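Long-range contacts in putative acetamidase/formamidase (PDB 5UBU), which probably hydrolyses carbon-nitrogen bonds other than peptide bonds in linear amides and binds sodium ions in this crystal: residues F36-S44 against S174-S184; G99-L110 against I240-W251. One frame throughout, in Å; residues are numbered along the deposited sequence.

How the interactions relate
Interaction 2 is the long, buried one: strands 101-111 and 239-248 are neighbours in the large mixed sheet, bonded along their whole length and lined on one face by aliphatic side chains. Interaction 1 is smaller and only partly buried; its two-residue strands 39-40 and 182-183 form a separate small sheet at a subunit interface, where hydroxyl groups and backbone carbonyls do much of the work. No other chain of the assembly touches interaction 2. With centres about 18 Å apart, the two contacts still meet where Val-175 CG1 packs 4.0 Å from Ile-102 CG1. Strand 169-175, whose end belongs to interaction 1, packs with 214-222 against interaction 2; 214-222 also touches interaction 1.

Interaction 1 (F36-S44 against S174-S184); sequences FHYTIGPYS and SVSPEIDSINS
Ile-40 and Ile-182 form the hydrogen-bonded pair of a very short antiparallel sheet, with Ile-40 N 2.7 Å from Ile-182 O. The returning bond, Ile-182 N to Ile-40 O, arrives well above the carbonyl plane. Followed outward, the Ile-40 side chain starts with CB beside Ile-182 O. CG2 then lies near Ser-174 OG and Val-175 O, and CG1 runs past the same serine to CD1, which ends 3.2 Å from Ser-174 OG. Phe-217 of strand 214-222 also packs on this isoleucine. Thr-39 points to the other face with Asn-183. Its OG1, held anti to the backbone N (chi1 -169°), accepts a hydrogen bond from Ser-181 OG at 2.7 Å; OG1 also bonds to Asp-180 OD1 of the second subunit, and the reverse pair repeats this bond across the interface. Ser-184 N reaches Tyr-38 O at 2.9 Å from 59° out of the carbonyl plane, while Ser-184 OG, alongside the tyrosine, bonds to Leu-84 O. At the other end Pro-42 lays CD against Asp-180 O, 3.2 Å away, and turns CG toward Glu-178 O. Pro-42 CG also sits over one face of the Tyr-43 ring, near its rim. The OH of this tyrosine donates to Ile-179 O at 2.6 Å, in the carbonyl plane and on a lone pair; the ring also stacks on Tyr-43 of the second subunit. What results is a two-stranded antiparallel sheet between sequence-distant strands, built into a subunit interface.

Interaction 2 (G99-L110 against I240-W251); sequences GDVIAVYIESML and ITTIKVDLIKNW
Val-101 and Ile-248 begin an antiparallel strand pair within the large mixed sheet, where strand 101-111 lies between 239-248 and 203-208. The pairing runs on to Leu-110 and Ile-240, interrupted by a classic beta bulge: Glu-107 and Ser-108 both face Thr-242, whose O accepts from Glu-107 N and whose N donates to Ser-108 O.

The tight side is the face carrying Ile-102, Val-104, Ile-106, Ile-243, Val-245 and Leu-247. Ile-102 CG2 meets Val-245 CG1 at 3.6 Å, and its other branch carries CD1 to Leu-247 CD1 at 3.8 Å. Further along, Ile-243 CG2 reaches both Val-104 CG1 and Ile-106 CG1, more loosely, at 4.1 and 4.2 Å. Strands 169-175 and 214-222 pack against this face, and selenomethionine Met-109 extends it, with CG and CE beside Thr-241 OG1, which is hydrogen-bonded to Ser-239 OG.

The opposite face is more open and polar near Tyr-105, Lys-244 and Glu-107. Lys-244 CB lies at the edge of the Tyr-105 ring, while the lysine chain leads away. Glu-107 passes OE2 close to Thr-242 CG2 and forms a salt bridge through OE1 with Arg-55. This same face becomes buried towards Val-101, Ile-248 and Trp-251, where Val-101 CG2 packs 3.6 Å from Trp-251 CE3.

Just before strand 101-111 starts and after 239-248 ends, Asp-100 holds residues 249-250 with both oxygens. Lys-249, bent at chi2 and chi3, curls back so that NZ forms a salt bridge with Asp-100 OD2 on its syn side at 2.8 Å; OD2 also accepts from Glu-97 N. Asp-100 OD1 receives Asn-250 N on its anti side at 2.9 Å, in a nearly straight bond of 175°.

Interaction 1 (F36-S44 against S174-S184)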
loop_
_atom_site.group_PDB
_atom_site.type_symbol
_atom_site.label_atom_id
_atom_site.label_comp_id
_atom_site.label_asym_id
_atom_site.label_seq_id
_atom_site.Cartn_x
_atom_site.Cartn_y
_atom_site.Cartn_z
ATOM N N PHE B 36 5.040 -34.424 5.053
ATOM C CA PHE B 36 4.541 -33.287 4.303
ATOM C C PHE B 36 5.419 -32.094 4.640
ATOM O O PHE B 36 5.947 -32.015 5.752
ATOM C CB PHE B 36 3.084 -33.040 4.654
ATOM C CG PHE B 36 2.156 -34.097 4.135
ATOM C CD1 PHE B 36 2.092 -35.339 4.748
ATOM C CD2 PHE B 36 1.350 -33.851 3.029
ATOM C CE1 PHE B 36 1.254 -36.323 4.257
ATOM C CE2 PHE B 36 0.500 -34.827 2.544
ATOM C CZ PHE B 36 0.454 -36.066 3.158
ATOM N N HIS B 37 5.584 -31.166 3.695
ATOM C CA HIS B 37 6.460 -30.005 3.919
ATOM C C HIS B 37 5.755 -28.682 4.081
ATOM O O HIS B 37 4.711 -28.437 3.470
ATOM C CB HIS B 37 7.492 -29.869 2.791
ATOM C CG HIS B 37 8.281 -31.117 2.543
ATOM N ND1 HIS B 37 8.042 -31.934 1.458
ATOM C CD2 HIS B 37 9.273 -31.710 3.253
ATOM C CE1 HIS B 37 8.870 -32.963 1.497
ATOM N NE2 HIS B 37 9.625 -32.852 2.577
ATOM N N TYR B 38 6.372 -27.833 4.903
ATOM C CA TYR B 38 5.896 -26.480 5.187
ATOM C C TYR B 38 6.795 -25.404 4.554
ATOM O O TYR B 38 6.620 -24.209 4.818
ATOM C CB TYR B 38 5.723 -26.278 6.699
ATOM C CG TYR B 38 4.552 -27.066 7.235
ATOM C CD1 TYR B 38 3.270 -26.511 7.240
ATOM C CD2 TYR B 38 4.708 -28.369 7.712
ATOM C CE1 TYR B 38 2.180 -27.221 7.719
ATOM C CE2 TYR B 38 3.621 -29.082 8.196
ATOM C CZ TYR B 38 2.356 -28.501 8.193
ATOM O OH TYR B 38 1.264 -29.190 8.660
ATOM N N THR B 39 7.756 -25.842 3.735
ATOM C CA THR B 39 8.637 -24.937 2.996
ATOM C C THR B 39 8.842 -25.562 1.610
ATOM O O THR B 39 8.966 -26.778 1.479
ATOM C CB THR B 39 9.968 -24.625 3.726
ATOM O OG1 THR B 39 10.634 -23.546 3.060
ATOM C CG2 THR B 39 10.882 -25.844 3.798
ATOM N N ILE B 40 8.843 -24.716 0.586
ATOM C CA ILE B 40 8.968 -25.129 -0.815
ATOM C C ILE B 40 10.297 -24.662 -1.401
ATOM O O ILE B 40 10.502 -23.472 -1.622
ATOM C CB ILE B 40 7.775 -24.563 -1.600
ATOM C CG1 ILE B 40 6.491 -25.203 -1.051
ATOM C CG2 ILE B 40 7.933 -24.811 -3.096
ATOM C CD1 ILE B 40 5.212 -24.503 -1.454
ATOM N N GLY B 41 11.187 -25.620 -1.652
ATOM C CA GLY B 41 12.514 -25.325 -2.185
ATOM C C GLY B 41 13.225 -26.557 -2.737
ATOM O O GLY B 41 12.620 -27.616 -2.908
ATOM N N PRO B 42 14.526 -26.419 -3.019
ATOM C CA PRO B 42 15.339 -27.492 -3.582
ATOM C C PRO B 42 16.030 -28.422 -2.576
ATOM O O PRO B 42 16.803 -29.278 -2.991
ATOM C CB PRO B 42 16.411 -26.700 -4.351
ATOM C CG PRO B 42 16.636 -25.493 -3.505
ATOM C CD PRO B 42 15.285 -25.150 -2.934
ATOM N N TYR B 43 15.735 -28.294 -1.287
ATOM C CA TYR B 43 16.411 -29.104 -0.265
ATOM C C TYR B 43 15.628 -30.339 0.216
ATOM O O TYR B 43 16.192 -31.193 0.887
ATOM C CB TYR B 43 16.761 -28.189 0.906
ATOM C CG TYR B 43 17.438 -26.918 0.446
ATOM C CD1 TYR B 43 18.775 -26.920 0.073
ATOM C CD2 TYR B 43 16.737 -25.722 0.364
ATOM C CE1 TYR B 43 19.408 -25.758 -0.349
ATOM C CE2 TYR B 43 17.356 -24.552 -0.069
ATOM C CZ TYR B 43 18.691 -24.574 -0.420
ATOM O OH TYR B 43 19.326 -23.429 -0.843
ATOM N N SER B 44 14.343 -30.427 -0.133
ATOM C CA SER B 44 13.505 -31.548 0.271
ATOM C C SER B 44 13.890 -32.783 -0.555
ATOM O O SER B 44 14.239 -32.655 -1.733
ATOM C CB SER B 44 12.025 -31.268 -0.053
ATOM O OG SER B 44 11.692 -29.883 -0.045
ATOM N N SER B 174 2.821 -25.188 -6.663
ATOM C CA SER B 174 4.092 -24.518 -6.920
ATOM C C SER B 174 5.240 -25.399 -7.363
ATOM O O SER B 174 5.151 -26.621 -7.356
ATOM C CB SER B 174 4.520 -23.806 -5.629
ATOM O OG SER B 174 4.629 -24.722 -4.562
ATOM N N VAL B 175 6.313 -24.731 -7.770
ATOM C CA VAL B 175 7.559 -25.383 -8.155
ATOM C C VAL B 175 8.655 -24.731 -7.312
ATOM O O VAL B 175 8.477 -23.623 -6.809
ATOM C CB VAL B 175 7.852 -25.298 -9.661
ATOM C CG1 VAL B 175 6.882 -26.172 -10.429
ATOM C CG2 VAL B 175 7.805 -23.865 -10.161
ATOM N N SER B 176 9.773 -25.419 -7.141
ATOM C CA SER B 176 10.864 -24.893 -6.327
ATOM C C SER B 176 11.591 -23.691 -6.908
ATOM O O SER B 176 11.740 -23.589 -8.115
ATOM C CB SER B 176 11.916 -25.975 -6.094
ATOM O OG SER B 176 13.039 -25.451 -5.401
ATOM N N PRO B 177 11.993 -22.744 -6.034
ATOM C CA PRO B 177 12.840 -21.654 -6.477
ATOM C C PRO B 177 14.222 -22.242 -6.775
ATOM O O PRO B 177 14.474 -23.401 -6.453
ATOM C CB PRO B 177 12.914 -20.743 -5.252
ATOM C CG PRO B 177 11.635 -20.960 -4.553
ATOM C CD PRO B 177 11.278 -22.397 -4.787
ATOM N N GLU B 178 15.111 -21.452 -7.355
ATOM C CA GLU B 178 16.440 -21.950 -7.675
ATOM C C GLU B 178 17.223 -22.311 -6.414
ATOM O O GLU B 178 17.727 -23.437 -6.300
ATOM C CB GLU B 178 17.217 -20.930 -8.511
ATOM C CG GLU B 178 18.557 -21.460 -8.997
ATOM C CD GLU B 178 19.276 -20.525 -9.946
ATOM O OE1 GLU B 178 20.424 -20.859 -10.294
ATOM O OE2 GLU B 178 18.717 -19.474 -10.346
ATOM N N ILE B 179 17.312 -21.361 -5.475
ATOM C CA ILE B 179 18.056 -21.584 -4.209
ATOM C C ILE B 179 17.265 -21.294 -2.941
ATOM O O ILE B 179 17.627 -21.790 -1.883
ATOM C CB ILE B 179 19.386 -20.786 -4.161
ATOM C CG1 ILE B 179 19.144 -19.264 -4.151
ATOM C CG2 ILE B 179 20.283 -21.193 -5.326
ATOM C CD1 ILE B 179 20.404 -18.455 -3.931
ATOM N N ASP B 180 16.208 -20.493 -3.037
ATOM C CA ASP B 180 15.387 -20.177 -1.866
ATOM C C ASP B 180 14.435 -21.299 -1.515
ATOM O O ASP B 180 14.179 -22.185 -2.322
ATOM C CB ASP B 180 14.553 -18.903 -2.104
ATOM C CG ASP B 180 15.388 -17.639 -2.151
ATOM O OD1 ASP B 180 16.624 -17.711 -1.933
ATOM O OD2 ASP B 180 14.790 -16.568 -2.409
ATOM N N SER B 181 13.928 -21.247 -0.285
ATOM C CA SER B 181 12.935 -22.199 0.197
ATOM C C SER B 181 11.897 -21.308 0.879
ATOM O O SER B 181 12.139 -20.775 1.968
ATOM C CB SER B 181 13.540 -23.237 1.138
ATOM O OG SER B 181 12.620 -24.294 1.365
ATOM N N ILE B 182 10.764 -21.130 0.199
ATOM C CA ILE B 182 9.674 -20.250 0.641
ATOM C C ILE B 182 8.619 -21.027 1.417
ATOM O O ILE B 182 8.252 -22.126 1.010
ATOM C CB ILE B 182 9.032 -19.581 -0.601
ATOM C CG1 ILE B 182 10.112 -18.800 -1.374
ATOM C CG2 ILE B 182 7.894 -18.652 -0.203
ATOM C CD1 ILE B 182 9.674 -18.238 -2.720
ATOM N N ASN B 183 8.104 -20.466 2.514
ATOM C CA ASN B 183 7.104 -21.208 3.298
ATOM C C ASN B 183 5.832 -21.508 2.499
ATOM O O ASN B 183 5.528 -20.849 1.500
ATOM C CB ASN B 183 6.809 -20.576 4.681
ATOM C CG ASN B 183 6.141 -19.220 4.606
ATOM O OD1 ASN B 183 5.206 -19.007 3.839
ATOM N ND2 ASN B 183 6.563 -18.320 5.478
ATOM N N SER B 184 5.111 -22.525 2.955
ATOM C CA SER B 184 3.888 -22.982 2.305
ATOM C C SER B 184 2.704 -22.029 2.450
ATOM O O SER B 184 1.628 -22.304 1.917
ATOM C CB SER B 184 3.511 -24.361 2.850
ATOM O OG SER B 184 3.340 -24.314 4.259
#

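Interaction 2 (G99-L110 against I240-W251)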
loop_
_atom_site.group_PDB
_atom_site.type_symbol
_atom_site.label_atom_id
_atom_site.label_comp_id
_atom_site.label_asym_id
_atom_site.label_seq_id
_atom_site.Cartn_x
_atom_site.Cartn_y
_atom_site.Cartn_z
ATOM N N GLY B 99 14.241 -22.540 -17.180
ATOM C CA GLY B 99 13.832 -21.970 -18.459
ATOM C C GLY B 99 12.614 -22.685 -19.014
ATOM O O GLY B 99 11.972 -22.179 -19.939
ATOM N N ASP B 100 12.317 -23.873 -18.469
ATOM C CA ASP B 100 11.153 -24.665 -18.883
ATOM C C ASP B 100 9.927 -24.256 -18.078
ATOM O O ASP B 100 9.989 -23.351 -17.232
ATOM C CB ASP B 100 11.408 -26.178 -18.710
ATOM C CG ASP B 100 12.493 -26.708 -19.648
ATOM O OD1 ASP B 100 12.866 -25.987 -20.598
ATOM O OD2 ASP B 100 12.951 -27.859 -19.450
ATOM N N VAL B 101 8.812 -24.920 -18.366
ATOM C CA VAL B 101 7.557 -24.662 -17.688
ATOM C C VAL B 101 6.840 -25.972 -17.410
ATOM O O VAL B 101 6.770 -26.843 -18.284
ATOM C CB VAL B 101 6.638 -23.775 -18.550
ATOM C CG1 VAL B 101 5.249 -23.661 -17.946
ATOM C CG2 VAL B 101 7.247 -22.394 -18.719
ATOM N N ILE B 102 6.321 -26.111 -16.191
ATOM C CA ILE B 102 5.559 -27.286 -15.815
ATOM C C ILE B 102 4.098 -26.932 -16.040
ATOM O O ILE B 102 3.629 -25.912 -15.547
ATOM C CB ILE B 102 5.729 -27.638 -14.330
ATOM C CG1 ILE B 102 7.192 -27.930 -13.997
ATOM C CG2 ILE B 102 4.847 -28.828 -13.955
ATOM C CD1 ILE B 102 7.789 -29.118 -14.735
ATOM N N ALA B 103 3.389 -27.764 -16.796
ATOM C CA ALA B 103 1.969 -27.558 -17.047
ATOM C C ALA B 103 1.235 -28.535 -16.144
ATOM O O ALA B 103 1.476 -29.736 -16.217
ATOM C CB ALA B 103 1.635 -27.818 -18.508
ATOM N N VAL B 104 0.353 -28.024 -15.290
ATOM C CA VAL B 104 -0.395 -28.880 -14.373
ATOM C C VAL B 104 -1.880 -28.787 -14.678
ATOM O O VAL B 104 -2.521 -27.774 -14.392
ATOM C CB VAL B 104 -0.153 -28.485 -12.900
ATOM C CG1 VAL B 104 -0.921 -29.415 -11.966
ATOM C CG2 VAL B 104 1.334 -28.513 -12.579
ATOM N N TYR B 105 -2.421 -29.843 -15.273
ATOM C CA TYR B 105 -3.842 -29.900 -15.590
ATOM C C TYR B 105 -4.562 -30.674 -14.500
ATOM O O TYR B 105 -4.263 -31.829 -14.270
ATOM C CB TYR B 105 -4.086 -30.532 -16.969
ATOM C CG TYR B 105 -5.540 -30.825 -17.234
ATOM C CD1 TYR B 105 -6.472 -29.797 -17.280
ATOM C CD2 TYR B 105 -5.986 -32.125 -17.467
ATOM C CE1 TYR B 105 -7.820 -30.050 -17.503
ATOM C CE2 TYR B 105 -7.335 -32.387 -17.707
ATOM C CZ TYR B 105 -8.243 -31.343 -17.720
ATOM O OH TYR B 105 -9.574 -31.574 -17.948
ATOM N N ILE B 106 -5.502 -30.026 -13.820
ATOM C CA ILE B 106 -6.263 -30.680 -12.759
ATOM C C ILE B 106 -7.477 -31.355 -13.406
ATOM O O ILE B 106 -8.302 -30.688 -14.028
ATOM C CB ILE B 106 -6.701 -29.676 -11.678
ATOM C CG1 ILE B 106 -5.471 -28.943 -11.107
ATOM C CG2 ILE B 106 -7.462 -30.399 -10.572
ATOM C CD1 ILE B 106 -5.802 -27.825 -10.136
ATOM N N GLU B 107 -7.568 -32.676 -13.278
ATOM C CA GLU B 107 -8.679 -33.412 -13.872
ATOM C C GLU B 107 -9.888 -33.434 -12.973
ATOM O O GLU B 107 -11.012 -33.191 -13.426
ATOM C CB GLU B 107 -8.308 -34.872 -14.148
ATOM C CG GLU B 107 -7.207 -35.100 -15.165
ATOM C CD GLU B 107 -6.992 -36.569 -15.446
ATOM O OE1 GLU B 107 -6.021 -36.913 -16.162
ATOM O OE2 GLU B 107 -7.783 -37.392 -14.934
ATOM N N SER B 108 -9.645 -33.757 -11.703
ATOM C CA SER B 108 -10.701 -33.885 -10.722
ATOM C C SER B 108 -10.215 -33.733 -9.286
ATOM O O SER B 108 -9.025 -33.892 -8.991
ATOM C CB SER B 108 -11.345 -35.260 -10.878
ATOM O OG SER B 108 -10.376 -36.283 -10.735
HETATM N N MSE B 109 -11.165 -33.430 -8.402
HETATM C CA MSE B 109 -10.902 -33.242 -6.980
HETATM C C MSE B 109 -12.097 -33.753 -6.226
HETATM O O MSE B 109 -13.208 -33.249 -6.400
HETATM C CB MSE B 109 -10.684 -31.762 -6.685
HETATM C CG MSE B 109 -9.368 -31.251 -7.250
HETATM SE SE MSE B 109 -9.118 -29.370 -6.737
HETATM C CE MSE B 109 -8.846 -29.620 -4.806
ATOM N N LEU B 110 -11.888 -34.773 -5.401
ATOM C CA LEU B 110 -12.970 -35.363 -4.608
ATOM C C LEU B 110 -12.590 -35.317 -3.133
ATOM O O LEU B 110 -11.402 -35.294 -2.806
ATOM C CB LEU B 110 -13.203 -36.819 -5.022
ATOM C CG LEU B 110 -13.535 -37.081 -6.497
ATOM C CD1 LEU B 110 -13.589 -38.570 -6.780
ATOM C CD2 LEU B 110 -14.830 -36.377 -6.893
ATOM N N ILE B 240 -8.648 -36.019 -2.890
ATOM C CA ILE B 240 -8.060 -36.950 -3.831
ATOM C C ILE B 240 -8.013 -36.101 -5.092
ATOM O O ILE B 240 -9.001 -36.007 -5.825
ATOM C CB ILE B 240 -8.910 -38.218 -4.057
ATOM C CG1 ILE B 240 -9.112 -38.972 -2.735
ATOM C CG2 ILE B 240 -8.233 -39.122 -5.084
ATOM C CD1 ILE B 240 -9.972 -40.212 -2.836
ATOM N N THR B 241 -6.880 -35.440 -5.307
ATOM C CA THR B 241 -6.680 -34.562 -6.460
ATOM C C THR B 241 -5.904 -35.302 -7.526
ATOM O O THR B 241 -4.793 -35.762 -7.271
ATOM C CB THR B 241 -5.907 -33.290 -6.058
ATOM O OG1 THR B 241 -6.668 -32.560 -5.087
ATOM C CG2 THR B 241 -5.644 -32.408 -7.261
ATOM N N THR B 242 -6.498 -35.415 -8.713
ATOM C CA THR B 242 -5.865 -36.078 -9.842
ATOM C C THR B 242 -5.396 -35.022 -10.831
ATOM O O THR B 242 -6.190 -34.205 -11.293
ATOM C CB THR B 242 -6.821 -37.072 -10.531
ATOM O OG1 THR B 242 -7.199 -38.088 -9.602
ATOM C CG2 THR B 242 -6.145 -37.752 -11.725
ATOM N N ILE B 243 -4.104 -35.053 -11.151
ATOM C CA ILE B 243 -3.500 -34.095 -12.077
ATOM C C ILE B 243 -2.737 -34.775 -13.208
ATOM O O ILE B 243 -2.360 -35.948 -13.099
ATOM C CB ILE B 243 -2.515 -33.153 -11.341
ATOM C CG1 ILE B 243 -1.365 -33.940 -10.694
ATOM C CG2 ILE B 243 -3.244 -32.347 -10.281
ATOM C CD1 ILE B 243 -0.350 -33.079 -9.977
ATOM N N LYS B 244 -2.539 -34.033 -14.298
ATOM C CA LYS B 244 -1.765 -34.505 -15.446
ATOM C C LYS B 244 -0.671 -33.438 -15.546
ATOM O O LYS B 244 -0.962 -32.252 -15.694
ATOM C CB LYS B 244 -2.604 -34.560 -16.735
ATOM C CG LYS B 244 -2.200 -35.622 -17.754
ATOM C CD LYS B 244 -2.389 -35.243 -19.220
ATOM C CE LYS B 244 -2.362 -36.455 -20.152
ATOM N NZ LYS B 244 -2.038 -36.080 -21.555
ATOM N N VAL B 245 0.580 -33.855 -15.431
ATOM C CA VAL B 245 1.712 -32.937 -15.459
ATOM C C VAL B 245 2.498 -33.128 -16.745
ATOM O O VAL B 245 2.862 -34.257 -17.079
ATOM C CB VAL B 245 2.633 -33.202 -14.251
ATOM C CG1 VAL B 245 3.812 -32.228 -14.232
ATOM C CG2 VAL B 245 1.832 -33.120 -12.953
ATOM N N ASP B 246 2.757 -32.040 -17.470
ATOM C CA ASP B 246 3.509 -32.131 -18.714
ATOM C C ASP B 246 4.602 -31.052 -18.655
ATOM O O ASP B 246 4.664 -30.273 -17.692
ATOM C CB ASP B 246 2.581 -32.012 -19.927
ATOM C CG ASP B 246 3.155 -32.697 -21.204
ATOM O OD1 ASP B 246 4.395 -32.759 -21.384
ATOM O OD2 ASP B 246 2.342 -33.174 -22.044
ATOM N N LEU B 247 5.480 -31.037 -19.660
ATOM C CA LEU B 247 6.608 -30.121 -19.694
ATOM C C LEU B 247 6.721 -29.388 -21.017
ATOM O O LEU B 247 6.695 -30.010 -22.077
ATOM C CB LEU B 247 7.881 -30.934 -19.479
ATOM C CG LEU B 247 9.232 -30.219 -19.427
ATOM C CD1 LEU B 247 9.302 -29.314 -18.213
ATOM C CD2 LEU B 247 10.347 -31.239 -19.386
ATOM N N ILE B 248 6.847 -28.061 -20.942
ATOM C CA ILE B 248 7.015 -27.199 -22.114
ATOM C C ILE B 248 8.452 -26.705 -22.045
ATOM O O ILE B 248 8.866 -26.096 -21.066
ATOM C CB ILE B 248 6.023 -26.017 -22.135
ATOM C CG1 ILE B 248 4.581 -26.530 -22.250
ATOM C CG2 ILE B 248 6.337 -25.095 -23.309
ATOM C CD1 ILE B 248 3.529 -25.486 -21.948
ATOM N N LYS B 249 9.209 -26.974 -23.095
ATOM C CA LYS B 249 10.615 -26.612 -23.135
ATOM C C LYS B 249 10.881 -25.183 -23.556
ATOM O O LYS B 249 10.231 -24.657 -24.454
ATOM C CB LYS B 249 11.359 -27.535 -24.106
ATOM C CG LYS B 249 11.253 -29.028 -23.804
ATOM C CD LYS B 249 11.875 -29.464 -22.481
ATOM C CE LYS B 249 13.390 -29.278 -22.453
ATOM N NZ LYS B 249 13.988 -29.786 -21.196
ATOM N N ASN B 250 11.840 -24.565 -22.872
ATOM C CA ASN B 250 12.328 -23.228 -23.182
ATOM C C ASN B 250 11.237 -22.171 -23.443
ATOM O O ASN B 250 11.130 -21.626 -24.536
ATOM C CB ASN B 250 13.278 -23.370 -24.392
ATOM C CG ASN B 250 14.130 -22.145 -24.635
ATOM O OD1 ASN B 250 14.451 -21.390 -23.712
ATOM N ND2 ASN B 250 14.539 -21.966 -25.883
ATOM N N TRP B 251 10.427 -21.910 -22.419
ATOM C CA TRP B 251 9.351 -20.904 -22.466
ATOM C C TRP B 251 9.577 -20.046 -21.226
ATOM O O TRP B 251 9.231 -20.435 -20.118
ATOM C CB TRP B 251 7.970 -21.578 -22.525
ATOM C CG TRP B 251 6.804 -20.642 -22.624
ATOM C CD1 TRP B 251 6.749 -19.482 -23.332
ATOM C CD2 TRP B 251 5.478 -20.867 -22.129
ATOM N NE1 TRP B 251 5.498 -18.923 -23.237
ATOM C CE2 TRP B 251 4.695 -19.758 -22.510
ATOM C CE3 TRP B 251 4.881 -21.893 -21.381
ATOM C CZ2 TRP B 251 3.340 -19.637 -22.159
ATOM C CZ3 TRP B 251 3.531 -21.765 -21.025
ATOM C CH2 TRP B 251 2.781 -20.648 -21.422
#